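Local coordinates for protein AlyGC (Glaciecola chathamensis, PDB 5GKD) that cleaves alginate as a polysaccharide lyase of family 6, breaking the glycosidic bonds of the polymer by beta-elimination, at residues Q108-N113 against V422-Y427; D136-V141 against D167-G172; D514-D519 against S550-L555. All blocks are in the same frame, centred on the assembly; numbering follows the deposited sequence.

Interaction 1 (Q108-N113 against V422-Y427)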
loop_
_atom_site.group_PDB
_atom_site.type_symbol
_atom_site.label_atom_id
_atom_site.label_comp_id
_atom_site.label_asym_id
_atom_site.label_seq_id
_atom_site.Cartn_x
_atom_site.Cartn_y
_atom_site.Cartn_z
ATOM N N GLN A 108 18.241 -12.764 31.172
ATOM C CA GLN A 108 17.137 -13.706 31.194
ATOM C C GLN A 108 15.823 -13.033 30.814
ATOM O O GLN A 108 14.793 -13.216 31.464
ATOM C CB GLN A 108 17.030 -14.393 32.563
ATOM C CG GLN A 108 18.258 -15.225 32.945
ATOM C CD GLN A 108 17.960 -16.219 34.056
ATOM O OE1 GLN A 108 16.994 -16.952 33.978
ATOM N NE2 GLN A 108 18.792 -16.241 35.086
ATOM N N VAL A 109 15.849 -12.245 29.749
ATOM C CA VAL A 109 14.587 -11.811 29.181
ATOM C C VAL A 109 14.489 -12.265 27.732
ATOM O O VAL A 109 15.475 -12.336 26.989
ATOM C CB VAL A 109 14.302 -10.296 29.329
ATOM C CG1 VAL A 109 15.217 -9.623 30.304
ATOM C CG2 VAL A 109 14.192 -9.579 28.001
ATOM N N VAL A 110 13.262 -12.609 27.358
ATOM C CA VAL A 110 12.914 -13.138 26.054
ATOM C C VAL A 110 12.205 -12.039 25.277
ATOM O O VAL A 110 11.313 -11.371 25.811
ATOM C CB VAL A 110 12.002 -14.370 26.185
ATOM C CG1 VAL A 110 11.537 -14.835 24.827
ATOM C CG2 VAL A 110 12.683 -15.491 26.957
ATOM N N ILE A 111 12.577 -11.866 24.016
ATOM C CA ILE A 111 11.761 -11.138 23.059
ATOM C C ILE A 111 11.472 -12.087 21.909
ATOM O O ILE A 111 12.396 -12.522 21.212
ATOM C CB ILE A 111 12.440 -9.861 22.554
ATOM C CG1 ILE A 111 12.847 -8.971 23.736
ATOM C CG2 ILE A 111 11.502 -9.155 21.569
ATOM C CD1 ILE A 111 13.492 -7.648 23.334
ATOM N N ASP A 112 10.195 -12.402 21.707
ATOM C CA ASP A 112 9.768 -13.473 20.808
ATOM C C ASP A 112 8.758 -12.902 19.821
ATOM O O ASP A 112 7.589 -12.682 20.167
ATOM C CB ASP A 112 9.171 -14.628 21.610
ATOM C CG ASP A 112 8.776 -15.795 20.749
ATOM O OD1 ASP A 112 8.841 -15.689 19.516
ATOM O OD2 ASP A 112 8.382 -16.832 21.308
ATOM N N ASN A 113 9.216 -12.652 18.602
ATOM C CA ASN A 113 8.345 -12.233 17.513
ATOM C C ASN A 113 7.514 -11.007 17.883
ATOM O O ASN A 113 6.350 -10.883 17.504
ATOM C CB ASN A 113 7.449 -13.392 17.066
ATOM C CG ASN A 113 8.160 -14.296 16.089
ATOM O OD1 ASN A 113 8.152 -14.044 14.888
ATOM N ND2 ASN A 113 8.828 -15.321 16.605
ATOM N N VAL A 422 23.149 -21.269 26.355
ATOM C CA VAL A 422 22.931 -19.876 26.044
ATOM C C VAL A 422 21.435 -19.613 26.190
ATOM O O VAL A 422 20.622 -20.533 26.142
ATOM C CB VAL A 422 23.495 -19.618 24.627
ATOM C CG1 VAL A 422 22.779 -18.629 23.964
ATOM C CG2 VAL A 422 24.978 -19.244 24.676
ATOM N N GLY A 423 21.066 -18.360 26.427
ATOM C CA GLY A 423 19.655 -18.053 26.608
ATOM C C GLY A 423 19.157 -18.399 28.005
ATOM O O GLY A 423 19.874 -18.271 28.986
ATOM N N VAL A 424 17.901 -18.846 28.085
ATOM C CA VAL A 424 17.274 -19.235 29.344
ATOM C C VAL A 424 16.781 -20.679 29.266
ATOM O O VAL A 424 16.337 -21.160 28.220
ATOM C CB VAL A 424 16.120 -18.278 29.723
ATOM C CG1 VAL A 424 16.632 -16.874 29.817
ATOM C CG2 VAL A 424 15.022 -18.321 28.708
ATOM N N SER A 425 16.873 -21.384 30.392
ATOM C CA SER A 425 16.421 -22.768 30.445
ATOM C C SER A 425 14.903 -22.894 30.393
ATOM O O SER A 425 14.394 -23.971 30.085
ATOM C CB SER A 425 16.947 -23.433 31.716
ATOM O OG SER A 425 16.367 -22.840 32.865
ATOM N N TRP A 426 14.177 -21.815 30.670
ATOM C CA TRP A 426 12.740 -21.856 30.884
ATOM C C TRP A 426 11.946 -21.384 29.676
ATOM O O TRP A 426 10.724 -21.223 29.772
ATOM C CB TRP A 426 12.386 -21.038 32.131
ATOM C CG TRP A 426 13.019 -19.657 32.201
ATOM C CD1 TRP A 426 14.125 -19.300 32.912
ATOM C CD2 TRP A 426 12.557 -18.460 31.550
ATOM N NE1 TRP A 426 14.378 -17.958 32.740
ATOM C CE2 TRP A 426 13.433 -17.428 31.902
ATOM C CE3 TRP A 426 11.480 -18.170 30.705
ATOM C CZ2 TRP A 426 13.275 -16.128 31.440
ATOM C CZ3 TRP A 426 11.319 -16.870 30.245
ATOM C CH2 TRP A 426 12.205 -15.867 30.618
ATOM N N TYR A 427 12.604 -21.158 28.538
ATOM C CA TYR A 427 11.893 -20.776 27.325
ATOM C C TYR A 427 12.475 -21.578 26.165
ATOM O O TYR A 427 13.693 -21.545 25.950
ATOM C CB TYR A 427 12.015 -19.281 27.054
ATOM C CG TYR A 427 10.917 -18.715 26.189
ATOM C CD1 TYR A 427 9.725 -18.273 26.752
ATOM C CD2 TYR A 427 11.073 -18.603 24.819
ATOM C CE1 TYR A 427 8.730 -17.746 25.971
ATOM C CE2 TYR A 427 10.065 -18.075 24.029
ATOM C CZ TYR A 427 8.900 -17.644 24.619
ATOM O OH TYR A 427 7.881 -17.113 23.861
HETATM O O HOH W 1 17.988 -20.096 32.855
#

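Interaction 2 (D136-V141 against D167-G172)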
loop_
_atom_site.group_PDB
_atom_site.type_symbol
_atom_site.label_atom_id
_atom_site.label_comp_id
_atom_site.label_asym_id
_atom_site.label_seq_id
_atom_site.Cartn_x
_atom_site.Cartn_y
_atom_site.Cartn_z
ATOM N N ASP A 136 22.994 -10.183 28.944
ATOM C CA ASP A 136 23.447 -11.568 28.991
ATOM C C ASP A 136 22.301 -12.547 29.225
ATOM O O ASP A 136 21.288 -12.213 29.843
ATOM C CB ASP A 136 24.489 -11.762 30.096
ATOM C CG ASP A 136 23.879 -11.627 31.474
ATOM O OD1 ASP A 136 23.760 -10.486 31.938
ATOM O OD2 ASP A 136 23.489 -12.648 32.080
ATOM N N HIS A 137 22.496 -13.783 28.737
ATOM C CA HIS A 137 21.541 -14.879 28.915
ATOM C C HIS A 137 20.133 -14.470 28.479
ATOM O O HIS A 137 19.134 -14.864 29.077
ATOM C CB HIS A 137 21.547 -15.402 30.362
ATOM C CG HIS A 137 22.853 -16.028 30.773
ATOM N ND1 HIS A 137 23.899 -15.298 31.308
ATOM C CD2 HIS A 137 23.292 -17.311 30.700
ATOM C CE1 HIS A 137 24.919 -16.103 31.554
ATOM N NE2 HIS A 137 24.578 -17.327 31.194
ATOM N N ASN A 138 20.048 -13.694 27.405
ATOM C CA ASN A 138 18.763 -13.310 26.842
ATOM C C ASN A 138 18.452 -14.145 25.595
ATOM O O ASN A 138 19.283 -14.918 25.099
ATOM C CB ASN A 138 18.746 -11.806 26.546
ATOM C CG ASN A 138 18.947 -10.983 27.791
ATOM O OD1 ASN A 138 18.133 -11.035 28.720
ATOM N ND2 ASN A 138 20.039 -10.227 27.836
ATOM N N HIS A 139 17.226 -13.986 25.097
ATOM C CA HIS A 139 16.681 -14.861 24.055
ATOM C C HIS A 139 15.849 -13.989 23.114
ATOM O O HIS A 139 14.718 -13.614 23.450
ATOM C CB HIS A 139 15.865 -15.972 24.708
ATOM C CG HIS A 139 15.162 -16.898 23.764
ATOM N ND1 HIS A 139 15.177 -18.266 23.932
ATOM C CD2 HIS A 139 14.363 -16.659 22.696
ATOM C CE1 HIS A 139 14.449 -18.833 22.986
ATOM N NE2 HIS A 139 13.936 -17.878 22.229
ATOM N N LEU A 140 16.414 -13.660 21.948
ATOM C CA LEU A 140 15.788 -12.785 20.965
ATOM C C LEU A 140 15.564 -13.553 19.673
ATOM O O LEU A 140 16.527 -13.918 18.991
ATOM C CB LEU A 140 16.649 -11.558 20.685
ATOM C CG LEU A 140 17.173 -10.878 21.941
ATOM C CD1 LEU A 140 18.039 -9.686 21.582
ATOM C CD2 LEU A 140 15.983 -10.456 22.792
ATOM N N VAL A 141 14.303 -13.731 19.293
ATOM C CA VAL A 141 13.983 -14.518 18.115
ATOM C C VAL A 141 12.865 -13.852 17.322
ATOM O O VAL A 141 11.915 -13.299 17.888
ATOM C CB VAL A 141 13.610 -15.965 18.503
ATOM C CG1 VAL A 141 12.387 -15.972 19.415
ATOM C CG2 VAL A 141 13.406 -16.797 17.269
ATOM N N ASP A 167 26.933 -11.144 26.312
ATOM C CA ASP A 167 27.459 -12.491 26.447
ATOM C C ASP A 167 26.347 -13.494 26.686
ATOM O O ASP A 167 25.315 -13.173 27.273
ATOM C CB ASP A 167 28.488 -12.582 27.584
ATOM C CG ASP A 167 27.874 -12.364 28.953
ATOM O OD1 ASP A 167 27.729 -11.202 29.347
ATOM O OD2 ASP A 167 27.537 -13.352 29.639
ATOM N N HIS A 168 26.584 -14.723 26.221
ATOM C CA HIS A 168 25.710 -15.864 26.487
ATOM C C HIS A 168 24.279 -15.631 26.030
ATOM O O HIS A 168 23.346 -16.174 26.616
ATOM C CB HIS A 168 25.721 -16.224 27.975
ATOM C CG HIS A 168 27.047 -16.697 28.467
ATOM N ND1 HIS A 168 27.962 -15.857 29.064
ATOM C CD2 HIS A 168 27.623 -17.921 28.430
ATOM C CE1 HIS A 168 29.038 -16.550 29.389
ATOM N NE2 HIS A 168 28.856 -17.801 29.011
ATOM N N ASN A 169 24.075 -14.827 25.000
ATOM C CA ASN A 169 22.737 -14.603 24.482
ATOM C C ASN A 169 22.428 -15.597 23.373
ATOM O O ASN A 169 23.323 -16.058 22.650
ATOM C CB ASN A 169 22.590 -13.182 23.959
ATOM C CG ASN A 169 22.744 -12.153 25.059
ATOM O OD1 ASN A 169 21.901 -12.068 25.945
ATOM N ND2 ASN A 169 23.821 -11.373 25.010
ATOM N N TYR A 170 21.158 -15.962 23.268
ATOM C CA TYR A 170 20.660 -16.733 22.136
ATOM C C TYR A 170 20.055 -15.750 21.155
ATOM O O TYR A 170 18.987 -15.184 21.407
ATOM C CB TYR A 170 19.638 -17.780 22.561
ATOM C CG TYR A 170 19.017 -18.558 21.399
ATOM C CD1 TYR A 170 19.797 -19.362 20.572
ATOM C CD2 TYR A 170 17.649 -18.504 21.159
ATOM C CE1 TYR A 170 19.232 -20.079 19.524
ATOM C CE2 TYR A 170 17.075 -19.208 20.128
ATOM C CZ TYR A 170 17.868 -19.987 19.302
ATOM O OH TYR A 170 17.282 -20.678 18.272
ATOM N N PHE A 171 20.756 -15.523 20.053
ATOM C CA PHE A 171 20.195 -14.794 18.927
ATOM C C PHE A 171 19.595 -15.840 18.002
ATOM O O PHE A 171 20.297 -16.446 17.180
ATOM C CB PHE A 171 21.251 -13.936 18.242
ATOM C CG PHE A 171 21.784 -12.815 19.110
ATOM C CD1 PHE A 171 21.030 -11.683 19.345
ATOM C CD2 PHE A 171 23.044 -12.894 19.680
ATOM C CE1 PHE A 171 21.518 -10.646 20.146
ATOM C CE2 PHE A 171 23.532 -11.853 20.481
ATOM C CZ PHE A 171 22.765 -10.739 20.711
ATOM N N GLY A 172 18.288 -16.068 18.159
ATOM C CA GLY A 172 17.584 -17.057 17.393
ATOM C C GLY A 172 17.298 -16.603 15.980
ATOM O O GLY A 172 17.663 -15.513 15.555
HETATM O O HOH W 2 17.897 -13.218 16.637
#

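Interaction 3 (D514-D519 against S550-L555)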
loop_
_atom_site.group_PDB
_atom_site.type_symbol
_atom_site.label_atom_id
_atom_site.label_comp_id
_atom_site.label_asym_id
_atom_site.label_seq_id
_atom_site.Cartn_x
_atom_site.Cartn_y
_atom_site.Cartn_z
ATOM N N ASP A 514 -0.901 -28.028 -6.073
ATOM C CA ASP A 514 -0.355 -29.245 -6.661
ATOM C C ASP A 514 -1.461 -29.917 -7.472
ATOM O O ASP A 514 -2.457 -30.383 -6.909
ATOM C CB ASP A 514 0.190 -30.157 -5.563
ATOM C CG ASP A 514 0.840 -31.408 -6.101
ATOM O OD1 ASP A 514 0.935 -31.553 -7.340
ATOM O OD2 ASP A 514 1.285 -32.235 -5.270
ATOM N N GLY A 515 -1.306 -29.928 -8.793
ATOM C CA GLY A 515 -2.228 -30.649 -9.646
ATOM C C GLY A 515 -3.606 -30.045 -9.808
ATOM O O GLY A 515 -4.534 -30.749 -10.179
ATOM N N VAL A 516 -3.777 -28.774 -9.556
ATOM C CA VAL A 516 -5.101 -28.206 -9.624
ATOM C C VAL A 516 -5.316 -27.616 -11.011
ATOM O O VAL A 516 -4.381 -27.405 -11.778
ATOM C CB VAL A 516 -5.341 -27.150 -8.519
ATOM C CG1 VAL A 516 -4.868 -27.668 -7.174
ATOM C CG2 VAL A 516 -4.664 -25.829 -8.868
ATOM N N TYR A 517 -6.572 -27.345 -11.329
ATOM C CA TYR A 517 -6.947 -26.780 -12.613
ATOM C C TYR A 517 -7.846 -25.582 -12.350
ATOM O O TYR A 517 -8.872 -25.711 -11.674
ATOM C CB TYR A 517 -7.651 -27.838 -13.476
ATOM C CG TYR A 517 -7.819 -27.451 -14.917
ATOM C CD1 TYR A 517 -8.823 -26.562 -15.305
ATOM C CD2 TYR A 517 -6.983 -27.972 -15.902
ATOM C CE1 TYR A 517 -8.990 -26.192 -16.628
ATOM C CE2 TYR A 517 -7.140 -27.604 -17.239
ATOM C CZ TYR A 517 -8.147 -26.712 -17.589
ATOM O OH TYR A 517 -8.318 -26.340 -18.902
ATOM N N VAL A 518 -7.467 -24.423 -12.872
ATOM C CA VAL A 518 -8.217 -23.196 -12.648
ATOM C C VAL A 518 -8.663 -22.658 -13.988
ATOM O O VAL A 518 -7.831 -22.385 -14.860
ATOM C CB VAL A 518 -7.412 -22.129 -11.886
ATOM C CG1 VAL A 518 -8.251 -20.855 -11.751
ATOM C CG2 VAL A 518 -7.009 -22.618 -10.513
ATOM N N ASP A 519 -9.971 -22.497 -14.143
ATOM C CA ASP A 519 -10.580 -21.837 -15.286
ATOM C C ASP A 519 -11.236 -20.572 -14.753
ATOM O O ASP A 519 -12.236 -20.645 -14.034
ATOM C CB ASP A 519 -11.587 -22.770 -15.966
ATOM C CG ASP A 519 -12.345 -22.110 -17.100
ATOM O OD1 ASP A 519 -12.027 -20.968 -17.481
ATOM O OD2 ASP A 519 -13.286 -22.748 -17.621
ATOM N N SER A 550 0.104 -27.811 -12.261
ATOM C CA SER A 550 -1.187 -27.154 -12.284
ATOM C C SER A 550 -1.399 -26.429 -13.601
ATOM O O SER A 550 -0.463 -26.147 -14.345
ATOM C CB SER A 550 -1.330 -26.175 -11.109
ATOM O OG SER A 550 -1.232 -26.865 -9.882
ATOM N N THR A 551 -2.655 -26.115 -13.868
ATOM C CA THR A 551 -3.051 -25.484 -15.112
ATOM C C THR A 551 -3.956 -24.303 -14.805
ATOM O O THR A 551 -4.871 -24.411 -13.987
ATOM C CB THR A 551 -3.784 -26.483 -16.030
ATOM O OG1 THR A 551 -2.958 -27.631 -16.223
ATOM C CG2 THR A 551 -4.090 -25.848 -17.376
ATOM N N PHE A 552 -3.707 -23.186 -15.476
ATOM C CA PHE A 552 -4.436 -21.952 -15.217
ATOM C C PHE A 552 -4.801 -21.352 -16.563
ATOM O O PHE A 552 -3.910 -21.053 -17.361
ATOM C CB PHE A 552 -3.588 -20.974 -14.379
ATOM C CG PHE A 552 -3.046 -21.579 -13.100
ATOM C CD1 PHE A 552 -1.822 -22.222 -13.090
ATOM C CD2 PHE A 552 -3.765 -21.503 -11.913
ATOM C CE1 PHE A 552 -1.327 -22.773 -11.940
ATOM C CE2 PHE A 552 -3.273 -22.066 -10.761
ATOM C CZ PHE A 552 -2.053 -22.706 -10.772
ATOM N N GLU A 553 -6.098 -21.184 -16.820
ATOM C CA GLU A 553 -6.565 -20.802 -18.142
ATOM C C GLU A 553 -7.627 -19.722 -18.074
ATOM O O GLU A 553 -8.389 -19.630 -17.111
ATOM C CB GLU A 553 -7.174 -21.981 -18.901
ATOM C CG GLU A 553 -6.181 -22.978 -19.417
ATOM C CD GLU A 553 -6.849 -24.048 -20.260
ATOM O OE1 GLU A 553 -8.102 -24.063 -20.322
ATOM O OE2 GLU A 553 -6.119 -24.866 -20.861
ATOM N N ASN A 554 -7.690 -18.935 -19.146
ATOM C CA ASN A 554 -8.811 -18.036 -19.408
ATOM C C ASN A 554 -8.885 -16.905 -18.383
ATOM O O ASN A 554 -9.961 -16.549 -17.897
ATOM C CB ASN A 554 -10.123 -18.819 -19.473
ATOM C CG ASN A 554 -10.126 -19.845 -20.598
ATOM O OD1 ASN A 554 -9.658 -19.570 -21.702
ATOM N ND2 ASN A 554 -10.635 -21.040 -20.310
ATOM N N LEU A 555 -7.724 -16.344 -18.044
ATOM C CA LEU A 555 -7.658 -15.102 -17.281
ATOM C C LEU A 555 -7.770 -13.930 -18.257
ATOM O O LEU A 555 -6.880 -13.088 -18.388
ATOM C CB LEU A 555 -6.372 -15.034 -16.465
ATOM C CG LEU A 555 -6.261 -15.861 -15.173
ATOM C CD1 LEU A 555 -6.106 -17.341 -15.441
ATOM C CD2 LEU A 555 -5.096 -15.350 -14.337
#

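Interaction 1 (Q108-N113 against V422-Y427)
Tyr427 and Asp112 make the shortest polar link: Tyr427 OH donates to the anti lone pair of Asp112 OD2, 2.6 Å away, with the ring nearly perpendicular to the carboxylate plane (86°). The other carboxylate oxygen, OD1, accepts a hydrogen bond from Asn113 ND2, so both oxygens of Asp112 are engaged, which should restrain its rotation. At the far end Trp426 NE1 donates to Gln108 OE1 at 3.1 Å, a nearly straight bond lying in both the indole plane and the carbonyl plane. A water accepts from Ser425 N and gives a weak bond to the same Gln108 oxygen. Between these two anchors sits Val110. With CG1 anti to the backbone N (chi1 175°), that methyl lies over the face of the Tyr427 ring as a CH-pi contact, 3.8 Å from CG1 to the ring centroid, while CG2 touches Trp426 CH2 at 3.7 Å. Val424 sends CG1 against Gln108 CA (3.5 Å) and holds CG2 over the indole face of Trp426. The type I turn from Val424 to Tyr427 packs against strand 105-112, where Val79 of strand 73-81 touches Val110, Trp426 and Tyr427, and His139 of strand 134-141 meets the Tyr427 ring edge-to-face.

Interaction 2 (D136-V141 against D167-G172)
His137 and His168 occupy equivalent corners of two adjacent coils, their imidazoles almost parallel (4°) but slid apart, with little overlap. What lies over the His137 ring is His168 CB, a CH-pi contact 3.6 Å from the ring centroid. Each ring is held by the aspartate before it: His137 ND1 donates to Asp136 OD2 at 2.8 Å and His168 ND1 to Asp167 OD2 at 2.6 Å, both onto anti lone pairs. Arg105 salt-bridges Asp136, and Arg134 and Arg165 do the same for Asp167. An alanine in place of His137 is likely to leave Asp136 OD2 without its imidazole donor and open a gap over His168 CB. A second aromatic pair is T-shaped: CD2 of Tyr170 points at the face of His139, while the Tyr170 hydroxyl bonds to Asp207. Among polar side chains, Asn138 and Asn169 lie side by side with amide planes 9° apart; Asn169 OD1 takes Asn138 N at 2.9 Å and a weak bond from Asn138 ND2, which also bonds Val106 O, while Asn138 OD1 and Asn169 ND2 bond to Val109 N and Phe135 O. Backbone hydrogen bonds between the parallel strands run from Tyr170 N to Asn138 O (2.8 Å) and from Leu140 N to Tyr170 O. Like residues stacked at like positions, with an asparagine ladder, are characteristic of the right-handed parallel beta-helix of the pectate lyase-like fold.

Interaction 3 (D514-D519 against S550-L555)
Tyr517 leans across Thr551 to reach Glu553. Its CB leaves the strand on the face shared with Thr551 and Glu553, and CG, anti to the backbone N (chi1 -168°), carries the ring toward the neighbouring strand, 551-555. CD2 meets Thr551 CB and CE2 meets Thr551 CG2, each at 3.5 Å, and farther out CZ approaches the carboxylate of Glu553. At the tip, Tyr517 OH gives a weak hydrogen bond to Glu553 OE1 at 2.7 Å, the ring and carboxylate planes being 68° apart. Asp519 lies on the same face; its OD1 is met from above the carboxylate plane by Asn554 ND2 (3.2 Å) and also bonds Thr521 OG1. These strands are successive rungs of a parallel beta-helix, the second such stack in the chain, and the backbones pair in parallel register, with Val518 N bonding Thr551 O at 2.8 Å and Val518 O receiving Glu553 N. At the bend leading into strand 517-519, Ser550 OG accepts Val516 N at 3.2 Å and is also bonded to Lys548 O, tying the turn at Gly515 and Val516 to the next rung. On the opposite face Val518 packs CB and CG2 against Phe552 CD2, both at 3.7 Å; Leu531 of strand 530-534, in another sheet of this beta-helix, touches both residues, and Phe563 meets the Phe552 ring edge-to-face.

How the interactions relate
Interactions 1 and 2 belong to one piece of the structure: their centres lie 7 Å apart, and strands 105-112 and 134-141 are neighbours, joined by a probable hydrogen bond from Ile111 N to His139 O at 2.8 Å. Segment 422-427 follows far along the chain and returns to this wall, reaching interaction 2 as well through Val422, which touches the side chain of Tyr170. Interaction 3 stands apart in the second beta-helix, its centre about 46 Å from each of the others and its nearest atoms about 27 Å from interaction 1. None of the three includes a residue of the calcium site (Asn180, Glu183, Glu212, Glu214) or the carbonate pocket, where Arg240, Arg264 and Tyr303 join Glu214.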